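Local atomic coordinates of fibrinogen binding protein (Staphylococcus aureus subsp. aureus Mu50, PDB entry 3DOA), a protein that is named for fibrinogen binding and, as an NFACT-family protein, is probably related to the ribosome quality-control factors of that family. Residues L15-T20 with L58-K63; T33-V38 with Q46-I51; P71-R76 with I137-K142; I93-R98 with N170-T175. One frame throughout, in Å; residues are numbered along the deposited sequence.

Contact 1. Residues L15-T20 with L58-K63; sequences LQFLTT and LQLTTK
L15 and L58 meet end to end, methyl CD1 of L15 3.7 Å from CD2 of L58. L15 immediately precedes the 3-10 segment 16-18, and its chi1 of -62° places CG opposite the carbonyl carbon, from where CD1 extends to L58; the very close approach of its other methyl to L60 is doubtful. L60 is the branched centre of the contact. One of its methyls, CD1, slides past L18, whose own CD1 lies 4.1 Å from it. The other, CD2, meets F17 at the rim of the ring, in its plane, 3.7 Å from CZ. F17 can present this edge because its chi1 of 81° turns the ring toward the strand, while CG of L18 lies over one ring face, and the rings of F17 and H45 meet edge to face. The peptide groups of the strand bond to other partners: Y3 OH bonds L58 O, and N270 OD1 accepts from L60 N. Leucine suits these places, since its forked end can fill two directions at once. All the contacts across are between carbons, so the join between the 3-10 turn and the outermost strand 57-61 probably relies on shape and on burial of the leucines rather than on directional bonds, with F17 on the solvent side.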
# COMPACT_ATOMS: atom_id res chain seq x y z
N LEU A 15 3.30 -7.20 -7.95
CA LEU A 15 4.32 -6.35 -8.59
C LEU A 15 5.72 -6.99 -8.61
O LEU A 15 6.66 -6.42 -9.15
CB LEU A 15 4.38 -4.97 -7.90
CG LEU A 15 3.12 -4.12 -7.96
CD1 LEU A 15 3.33 -2.73 -7.35
CD2 LEU A 15 2.66 -3.99 -9.37
N GLN A 16 5.86 -8.19 -8.08
CA GLN A 16 7.16 -8.85 -8.04
C GLN A 16 7.76 -9.20 -9.44
O GLN A 16 8.99 -9.28 -9.63
CB GLN A 16 7.03 -10.10 -7.20
CG GLN A 16 6.55 -9.79 -5.81
CD GLN A 16 7.61 -9.09 -5.02
OE1 GLN A 16 8.71 -9.58 -4.99
NE2 GLN A 16 7.29 -7.98 -4.37
N PHE A 17 6.90 -9.38 -10.43
CA PHE A 17 7.37 -9.70 -11.76
C PHE A 17 8.13 -8.50 -12.30
O PHE A 17 8.90 -8.63 -13.22
CB PHE A 17 6.19 -10.08 -12.67
CG PHE A 17 5.45 -8.90 -13.23
CD1 PHE A 17 5.72 -8.43 -14.50
CD2 PHE A 17 4.49 -8.24 -12.49
CE1 PHE A 17 5.03 -7.31 -15.03
CE2 PHE A 17 3.80 -7.13 -12.99
CZ PHE A 17 4.07 -6.67 -14.26
N LEU A 18 7.95 -7.32 -11.74
CA LEU A 18 8.79 -6.20 -12.15
C LEU A 18 10.24 -6.23 -11.57
O LEU A 18 11.11 -5.51 -12.06
CB LEU A 18 8.11 -4.86 -11.78
CG LEU A 18 6.73 -4.48 -12.35
CD1 LEU A 18 6.13 -3.27 -11.63
CD2 LEU A 18 6.83 -4.22 -13.82
N THR A 19 10.54 -7.00 -10.53
CA THR A 19 11.95 -7.07 -10.06
C THR A 19 12.94 -7.46 -11.19
O THR A 19 12.63 -8.36 -11.94
CB THR A 19 12.09 -8.10 -8.96
OG1 THR A 19 10.90 -8.08 -8.22
CG2 THR A 19 13.15 -7.75 -8.03
N THR A 20 14.09 -6.78 -11.33
CA THR A 20 14.98 -6.94 -12.51
C THR A 20 14.73 -5.97 -13.62
O THR A 20 15.60 -5.78 -14.46
CB THR A 20 14.82 -8.30 -13.12
OG1 THR A 20 15.27 -9.18 -12.13
CG2 THR A 20 15.63 -8.50 -14.43
N LEU A 58 -1.10 2.70 -5.18
CA LEU A 58 -0.02 2.16 -6.00
C LEU A 58 -0.56 1.07 -6.92
O LEU A 58 -1.15 0.08 -6.46
CB LEU A 58 1.09 1.60 -5.10
CG LEU A 58 2.12 0.67 -5.78
CD1 LEU A 58 3.12 1.48 -6.68
CD2 LEU A 58 2.84 -0.13 -4.70
N GLN A 59 -0.36 1.21 -8.22
CA GLN A 59 -0.95 0.23 -9.08
C GLN A 59 -0.19 0.27 -10.40
O GLN A 59 0.56 1.21 -10.64
CB GLN A 59 -2.43 0.62 -9.23
CG GLN A 59 -2.78 1.31 -10.55
CD GLN A 59 -4.11 2.03 -10.58
OE1 GLN A 59 -4.41 2.85 -9.71
NE2 GLN A 59 -4.86 1.80 -11.62
N LEU A 60 -0.36 -0.75 -11.23
CA LEU A 60 -0.07 -0.62 -12.65
C LEU A 60 -1.32 -0.11 -13.32
O LEU A 60 -2.38 -0.49 -12.92
CB LEU A 60 0.29 -1.97 -13.25
CG LEU A 60 1.71 -2.48 -13.07
CD1 LEU A 60 2.25 -2.05 -11.70
CD2 LEU A 60 1.70 -3.97 -13.22
N THR A 61 -1.22 0.65 -14.39
CA THR A 61 -2.41 1.12 -15.05
C THR A 61 -2.28 1.17 -16.54
O THR A 61 -1.27 0.80 -17.10
CB THR A 61 -2.75 2.50 -14.60
OG1 THR A 61 -3.89 2.95 -15.33
CG2 THR A 61 -1.63 3.41 -14.90
N THR A 62 -3.34 1.64 -17.18
CA THR A 62 -3.37 1.85 -18.61
C THR A 62 -3.80 3.27 -18.88
O THR A 62 -4.76 3.73 -18.32
CB THR A 62 -4.31 0.92 -19.26
OG1 THR A 62 -3.88 -0.41 -18.98
CG2 THR A 62 -4.26 1.14 -20.72
N LYS A 63 -3.07 3.97 -19.72
CA LYS A 63 -3.08 5.41 -19.67
C LYS A 63 -3.75 5.80 -18.38
O LYS A 63 -4.94 6.02 -18.32
CB LYS A 63 -3.76 6.04 -20.87
CG LYS A 63 -2.95 7.13 -21.54
CD LYS A 63 -2.84 8.37 -20.68
CE LYS A 63 -1.39 8.71 -20.33
NZ LYS A 63 -0.75 9.73 -21.20

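Contact 2. Residues T33-V38 with Q46-I51; sequences TILMVV and QLLLSI
L35 lays its CD1 methyl across L48, 3.9 Å from CB, and the same methyl also meets the aliphatic part of Q46, 4.1 Å from CG. The two strands are the arms of an antiparallel beta hairpin, 33-40 and 43-50, at the middle of a four-stranded sheet, and their short axes make an angle of 155°. T33 shares the face of L35 and L48. Its CG2 lies 4.0 Å from CG of L48, while its OG1 turns to a different partner, D30; threonine suits the spot by offering a methyl to the leucine and a hydroxyl to the acid. S50 on this face gives its OG a weak hydrogen bond to D32 O.

The opposite face carries I34, M36, L47 and L49, all buried. L49, with chi1 at -62°, swings CD1 between two neighbours on the other strand: it is 4.0 Å from CG2 of I34 and also touches CB of M36. Branched and flexible apolar residues fit here because F74, F78 and L82 of helix 73-82 press on I34 and M36 from beyond the hairpin.

Two hydrogen-bonded pairs knit the backbones. I34 and L49 bond in both directions, I34 N to L49 O being 2.8 Å. M36 and L47 also bond in both directions, less evenly: M36 N to L47 O is 2.8 Å, whereas L47 N reaches M36 O at 3.1 Å from well above the carbonyl plane, 43° out of it.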
# COMPACT_ATOMS: atom_id res chain seq x y z
N THR A 33 0.96 12.92 -8.49
CA THR A 33 1.11 11.65 -9.15
C THR A 33 2.41 11.47 -9.88
O THR A 33 2.84 12.34 -10.67
CB THR A 33 0.07 11.51 -10.19
OG1 THR A 33 -1.20 11.82 -9.63
CG2 THR A 33 0.10 10.09 -10.74
N ILE A 34 3.02 10.31 -9.64
CA ILE A 34 4.17 9.89 -10.38
C ILE A 34 3.85 8.61 -11.11
O ILE A 34 3.33 7.64 -10.56
CB ILE A 34 5.43 9.74 -9.48
CG1 ILE A 34 6.06 11.11 -9.20
CG2 ILE A 34 6.48 8.87 -10.11
CD1 ILE A 34 6.37 11.94 -10.46
N LEU A 35 4.22 8.66 -12.37
CA LEU A 35 4.04 7.61 -13.34
C LEU A 35 5.42 7.12 -13.66
O LEU A 35 6.27 7.89 -14.09
CB LEU A 35 3.42 8.27 -14.57
CG LEU A 35 2.39 7.46 -15.34
CD1 LEU A 35 1.64 6.45 -14.42
CD2 LEU A 35 1.45 8.46 -16.07
N MET A 36 5.70 5.86 -13.41
CA MET A 36 7.09 5.40 -13.54
C MET A 36 7.05 4.22 -14.49
O MET A 36 6.51 3.18 -14.10
CB MET A 36 7.64 5.06 -12.15
CG MET A 36 8.75 4.04 -12.12
SD MET A 36 9.61 3.76 -10.48
CE MET A 36 9.92 5.42 -9.79
N VAL A 37 7.54 4.35 -15.74
CA VAL A 37 7.50 3.14 -16.61
C VAL A 37 8.71 2.20 -16.48
O VAL A 37 9.84 2.61 -16.56
CB VAL A 37 6.99 3.34 -18.06
CG1 VAL A 37 6.80 4.78 -18.37
CG2 VAL A 37 7.84 2.61 -19.05
N VAL A 38 8.42 0.93 -16.19
CA VAL A 38 9.39 -0.09 -16.00
C VAL A 38 9.38 -1.01 -17.20
O VAL A 38 8.35 -1.54 -17.57
CB VAL A 38 9.05 -0.89 -14.78
CG1 VAL A 38 10.13 -1.96 -14.54
CG2 VAL A 38 8.94 0.07 -13.62
N GLN A 46 3.36 0.66 -16.87
CA GLN A 46 3.11 1.97 -16.20
C GLN A 46 2.70 1.80 -14.72
O GLN A 46 1.60 1.41 -14.42
CB GLN A 46 1.96 2.68 -16.90
CG GLN A 46 2.23 3.95 -17.60
CD GLN A 46 1.02 4.40 -18.43
OE1 GLN A 46 -0.13 3.95 -18.17
NE2 GLN A 46 1.25 5.27 -19.44
N LEU A 47 3.62 2.14 -13.83
CA LEU A 47 3.43 2.05 -12.38
C LEU A 47 2.96 3.42 -11.90
O LEU A 47 3.65 4.42 -12.10
CB LEU A 47 4.77 1.72 -11.74
CG LEU A 47 4.74 1.28 -10.29
CD1 LEU A 47 3.87 0.05 -10.14
CD2 LEU A 47 6.12 0.95 -9.89
N LEU A 48 1.78 3.48 -11.32
CA LEU A 48 1.26 4.75 -10.85
C LEU A 48 1.35 4.78 -9.36
O LEU A 48 0.99 3.82 -8.65
CB LEU A 48 -0.18 4.94 -11.32
CG LEU A 48 -0.91 6.25 -10.96
CD1 LEU A 48 -1.99 6.62 -12.03
CD2 LEU A 48 -1.51 6.16 -9.60
N LEU A 49 1.89 5.91 -8.92
CA LEU A 49 2.16 6.17 -7.53
C LEU A 49 1.46 7.48 -7.27
O LEU A 49 1.91 8.49 -7.77
CB LEU A 49 3.68 6.28 -7.28
CG LEU A 49 4.64 5.09 -7.55
CD1 LEU A 49 5.47 5.26 -8.82
CD2 LEU A 49 5.63 4.87 -6.43
N SER A 50 0.33 7.48 -6.54
CA SER A 50 -0.43 8.70 -6.28
C SER A 50 -0.35 8.97 -4.83
O SER A 50 -0.43 8.10 -4.04
CB SER A 50 -1.93 8.63 -6.66
OG SER A 50 -2.51 9.94 -6.88
N ILE A 51 -0.26 10.22 -4.52
CA ILE A 51 -0.02 10.70 -3.18
C ILE A 51 -1.31 11.47 -2.82
O ILE A 51 -1.37 12.16 -1.80
CB ILE A 51 1.22 11.65 -3.31
CG1 ILE A 51 1.84 12.16 -2.03
CG2 ILE A 51 0.84 12.98 -4.10
CD1 ILE A 51 2.48 13.70 -2.33

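Contact 3. Residues P71-R76 with I137-K142; sequences PPMFAR and IIEGFK
F74 and F141 form an offset stack, their ring centroids 4.4 Å apart and their planes only 9° from parallel. This is the tightly packed part of the contact. F74 leaves the first turn of helix 73-82 with CG opposite its backbone N (chi1 -174°), which carries the ring across to the end of strand 137-140. F141 covers one face of it with more than its ring: CB stands 4.0 Å from the F74 centroid, a CH-pi contact, and the backbone at F141 follows over the same ring. Phenylalanine suits both places because a flat face can accept a ring, a methylene and a peptide together. E139 closes the edge of F74, with CG 3.7 Å from CD1, and the F74 ring also lies close to the G140 backbone.

Toward solvent the packing thins. Exposed M73, its chain bent back, brings only CE to within 3.7 Å of OE2 of E139, a loose contact without a bond. The other carboxylate oxygen is better occupied: G140 N donates to E139 OE1 over 2.7 Å, meeting that oxygen on its anti lone pair, and H143 NE2 bonds the same oxygen.

The first turn of helix 73-82 thus packs its F74 against the end of strand 137-140, an edge strand of the five-stranded antiparallel sheet, where a classic beta bulge sets I138 and E139 together opposite L130.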
# COMPACT_ATOMS: atom_id res chain seq x y z
N PRO A 71 8.22 18.68 -18.19
CA PRO A 71 8.62 17.73 -17.07
C PRO A 71 9.11 18.52 -15.87
O PRO A 71 10.08 19.30 -16.00
CB PRO A 71 9.78 16.86 -17.62
CG PRO A 71 10.01 17.37 -19.09
CD PRO A 71 8.92 18.41 -19.46
N PRO A 72 8.40 18.42 -14.73
CA PRO A 72 8.75 19.20 -13.53
C PRO A 72 9.82 18.62 -12.59
O PRO A 72 10.11 17.42 -12.60
CB PRO A 72 7.43 19.31 -12.80
CG PRO A 72 6.65 18.10 -13.20
CD PRO A 72 7.13 17.69 -14.57
N MET A 73 10.35 19.52 -11.76
CA MET A 73 11.46 19.31 -10.86
C MET A 73 11.50 17.91 -10.28
O MET A 73 12.52 17.19 -10.36
CB MET A 73 11.36 20.37 -9.78
CG MET A 73 12.42 20.40 -8.73
SD MET A 73 12.20 19.09 -7.48
CE MET A 73 11.09 19.81 -6.22
N PHE A 74 10.40 17.48 -9.70
CA PHE A 74 10.45 16.29 -8.89
C PHE A 74 10.68 15.08 -9.76
O PHE A 74 11.45 14.18 -9.41
CB PHE A 74 9.19 16.15 -8.12
CG PHE A 74 9.21 15.06 -7.17
CD1 PHE A 74 9.95 15.18 -5.98
CD2 PHE A 74 8.48 13.90 -7.40
CE1 PHE A 74 9.96 14.09 -5.03
CE2 PHE A 74 8.48 12.83 -6.45
CZ PHE A 74 9.21 12.92 -5.28
N ALA A 75 10.01 15.09 -10.91
CA ALA A 75 10.20 14.07 -11.95
C ALA A 75 11.65 14.11 -12.45
O ALA A 75 12.27 13.06 -12.61
CB ALA A 75 9.23 14.29 -13.11
N ARG A 76 12.18 15.33 -12.65
CA ARG A 76 13.59 15.53 -13.03
C ARG A 76 14.50 14.81 -12.03
O ARG A 76 15.32 13.93 -12.39
CB ARG A 76 13.96 17.01 -13.06
CG ARG A 76 13.68 17.77 -14.31
CD ARG A 76 14.53 19.06 -14.30
NE ARG A 76 14.06 20.10 -13.36
CZ ARG A 76 12.95 20.84 -13.55
NH1 ARG A 76 12.17 20.65 -14.62
NH2 ARG A 76 12.59 21.77 -12.65
N ILE A 137 17.55 11.39 2.97
CA ILE A 137 16.45 11.73 2.05
C ILE A 137 17.03 12.52 0.91
O ILE A 137 17.60 13.54 1.16
CB ILE A 137 15.42 12.70 2.67
CG1 ILE A 137 14.62 12.06 3.79
CG2 ILE A 137 14.48 13.28 1.53
CD1 ILE A 137 13.91 13.13 4.60
N ILE A 138 16.90 12.08 -0.32
CA ILE A 138 17.33 12.90 -1.44
C ILE A 138 16.27 13.94 -1.75
O ILE A 138 16.57 15.12 -1.86
CB ILE A 138 17.64 12.03 -2.70
CG1 ILE A 138 18.90 11.20 -2.39
CG2 ILE A 138 17.73 12.90 -3.97
CD1 ILE A 138 18.95 9.96 -3.06
N GLU A 139 15.00 13.51 -1.87
CA GLU A 139 13.87 14.47 -2.15
C GLU A 139 12.56 13.87 -1.70
O GLU A 139 12.44 12.64 -1.52
CB GLU A 139 13.82 14.88 -3.65
CG GLU A 139 13.00 16.11 -4.08
CD GLU A 139 13.01 17.31 -3.13
OE1 GLU A 139 12.66 17.17 -1.94
OE2 GLU A 139 13.31 18.44 -3.59
N GLY A 140 11.61 14.78 -1.47
CA GLY A 140 10.24 14.49 -1.04
C GLY A 140 9.18 15.14 -1.91
O GLY A 140 9.18 16.37 -2.13
N PHE A 141 8.24 14.33 -2.41
CA PHE A 141 7.16 14.93 -3.15
C PHE A 141 6.48 15.95 -2.26
O PHE A 141 5.96 16.89 -2.75
CB PHE A 141 6.18 13.89 -3.62
CG PHE A 141 5.49 14.22 -4.96
CD1 PHE A 141 5.53 15.45 -5.51
CD2 PHE A 141 4.77 13.22 -5.63
CE1 PHE A 141 4.91 15.66 -6.71
CE2 PHE A 141 4.16 13.45 -6.82
CZ PHE A 141 4.21 14.64 -7.36
N LYS A 142 6.49 15.77 -0.95
CA LYS A 142 6.05 16.79 -0.01
C LYS A 142 7.06 16.94 1.13
O LYS A 142 7.55 15.96 1.67
CB LYS A 142 4.70 16.38 0.61
CG LYS A 142 3.45 17.21 0.24
CD LYS A 142 2.12 16.36 0.35
CE LYS A 142 1.72 15.95 1.81
NZ LYS A 142 0.54 15.02 1.89

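Contact 4. Residues I93-R98 with N170-T175; sequences IGNDRR and NPYDIT
The two ends of the N95 amide divide between P171 and Y172, ND2 meeting the proline and OD1 the tyrosine, and the contact is chiefly one of van der Waals touch. With CG opposite the backbone N (chi1 -170°), the side-chain amide reaches over to the other loop. The N95 side chain crosses P171 at about a right angle, ND2 3.3 Å from CG of P171. Its OD1 lies in the plane of the Y172 ring at the edge, 3.5 Å from CE2, so the carbonyl oxygen faces the weakly positive C-H rim, and the planes of the amide and the ring are 85° apart, nearly perpendicular. N170 joins in from the side: its OD1 is 3.5 Å from CB of N95, while its ND2 lies beside the backbone N of the same residue, two donors that do not bond.

Hydrogen bonds instead shape each loop separately. N170 OD1 accepts from Y172 N at 2.8 Å, an Asx turn, a role asparagine suits well, and this fixes the rotation of the amide. Across from it, I93 to D96 make a type II' beta turn in which G94 takes a positive phi of 59°, readily reached by glycine. The turn is closed by D96 N bonding I93 O at 3.0 Å, which holds G94 and N95 in place.

The polar ends find partners further off: N95 ND2 bonds E199 O, and Y172 OH bonds T232 OG1. Helix 5-15 touches N95 and Y172 through L6, P171 rests on F225 and M229 of helix 220-232, and the turn itself connects strands 86-92 and 98-106.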
# COMPACT_ATOMS: atom_id res chain seq x y z
N ILE A 93 6.65 -2.58 4.15
CA ILE A 93 7.27 -2.52 5.47
C ILE A 93 6.27 -3.03 6.48
O ILE A 93 5.26 -2.41 6.76
CB ILE A 93 7.78 -1.13 5.84
CG1 ILE A 93 8.63 -0.58 4.68
CG2 ILE A 93 8.63 -1.22 7.05
CD1 ILE A 93 9.68 -1.53 4.00
N GLY A 94 6.56 -4.21 7.00
CA GLY A 94 5.66 -4.91 7.91
C GLY A 94 4.35 -5.15 7.21
O GLY A 94 4.30 -5.47 5.98
N ASN A 95 3.29 -4.93 8.00
CA ASN A 95 1.89 -4.84 7.46
C ASN A 95 1.39 -3.40 7.26
O ASN A 95 0.22 -3.22 7.06
CB ASN A 95 0.90 -5.73 8.26
CG ASN A 95 -0.46 -5.86 7.60
OD1 ASN A 95 -0.60 -6.19 6.41
ND2 ASN A 95 -1.50 -5.56 8.39
N ASP A 96 2.29 -2.41 7.21
CA ASP A 96 1.92 -1.01 7.14
C ASP A 96 1.57 -0.68 5.73
O ASP A 96 1.69 -1.51 4.87
CB ASP A 96 2.99 -0.06 7.68
CG ASP A 96 2.41 1.34 7.98
OD1 ASP A 96 1.16 1.45 7.97
OD2 ASP A 96 3.14 2.35 8.21
N ARG A 97 1.04 0.52 5.54
CA ARG A 97 0.66 1.05 4.22
C ARG A 97 1.85 1.87 3.55
O ARG A 97 1.75 3.08 3.21
CB ARG A 97 -0.58 1.97 4.32
CG ARG A 97 -1.91 1.41 4.83
CD ARG A 97 -2.60 2.49 5.76
NE ARG A 97 -4.06 2.28 5.78
CZ ARG A 97 -4.80 1.63 6.73
NH1 ARG A 97 -4.27 1.14 7.86
NH2 ARG A 97 -6.14 1.51 6.55
N ARG A 98 2.93 1.11 3.35
CA ARG A 98 4.22 1.53 2.94
C ARG A 98 4.91 0.51 2.01
O ARG A 98 5.06 -0.69 2.33
CB ARG A 98 5.08 1.71 4.16
CG ARG A 98 4.81 2.99 4.83
CD ARG A 98 5.24 2.99 6.30
NE ARG A 98 6.67 3.19 6.51
CZ ARG A 98 7.39 2.55 7.44
NH1 ARG A 98 6.82 1.67 8.24
NH2 ARG A 98 8.70 2.80 7.57
N ASN A 170 1.70 -6.56 14.23
CA ASN A 170 1.54 -7.09 12.89
C ASN A 170 0.60 -8.32 13.00
O ASN A 170 0.93 -9.35 13.62
CB ASN A 170 2.89 -7.43 12.22
CG ASN A 170 2.76 -7.78 10.71
OD1 ASN A 170 1.83 -8.47 10.25
ND2 ASN A 170 3.70 -7.30 9.92
N PRO A 171 -0.59 -8.20 12.39
CA PRO A 171 -1.51 -9.27 12.44
C PRO A 171 -0.92 -10.53 11.91
O PRO A 171 -1.42 -11.60 12.24
CB PRO A 171 -2.64 -8.80 11.54
CG PRO A 171 -2.11 -7.75 10.78
CD PRO A 171 -1.15 -7.08 11.64
N TYR A 172 0.12 -10.46 11.09
CA TYR A 172 0.68 -11.72 10.65
C TYR A 172 1.55 -12.35 11.70
O TYR A 172 1.87 -13.48 11.56
CB TYR A 172 1.43 -11.56 9.36
CG TYR A 172 0.50 -11.26 8.26
CD1 TYR A 172 -0.25 -12.28 7.68
CD2 TYR A 172 0.34 -9.96 7.79
CE1 TYR A 172 -1.16 -12.05 6.68
CE2 TYR A 172 -0.59 -9.70 6.77
CZ TYR A 172 -1.32 -10.77 6.23
OH TYR A 172 -2.21 -10.57 5.23
N ASP A 173 1.93 -11.65 12.77
CA ASP A 173 2.90 -12.20 13.75
C ASP A 173 2.23 -12.78 14.98
O ASP A 173 2.85 -13.03 16.01
CB ASP A 173 3.87 -11.10 14.18
CG ASP A 173 4.77 -10.60 13.02
OD1 ASP A 173 4.92 -11.25 11.92
OD2 ASP A 173 5.36 -9.52 13.22
N ILE A 174 0.93 -12.99 14.89
CA ILE A 174 0.13 -13.22 16.07
C ILE A 174 -0.91 -14.25 15.69
O ILE A 174 -1.28 -14.34 14.50
CB ILE A 174 -0.48 -11.89 16.51
CG1 ILE A 174 -1.21 -12.06 17.83
CG2 ILE A 174 -1.40 -11.31 15.42
CD1 ILE A 174 -1.35 -10.75 18.58
N THR A 175 -1.28 -15.10 16.65
CA THR A 175 -2.35 -16.07 16.44
C THR A 175 -3.61 -15.54 17.06
O THR A 175 -3.57 -14.59 17.87
CB THR A 175 -2.09 -17.43 17.06
OG1 THR A 175 -1.88 -17.30 18.47
CG2 THR A 175 -0.92 -18.01 16.44

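Contacts 1 and 2 belong to one four-stranded sheet: strands 43-50 and 57-61 are neighbours, their contact centres lie 9 Å apart, and L48 N probably bonds Q59 O. Contact 2 is nested along the chain inside the loop closed by contact 1. On its other flank contact 2 meets contact 3, with centres 13 Å apart, where I34 and I51 pack on F141; hairpin, helix 73-82 and the end of strand 137-140 thus share one apolar core. Contact 4 stands apart on the far side of the chain's centre from contact 2, their centres about 25 Å apart, yet its turn joins strands 86-92 and 98-106 of the five-stranded sheet that also holds strand 137-140 of contact 3.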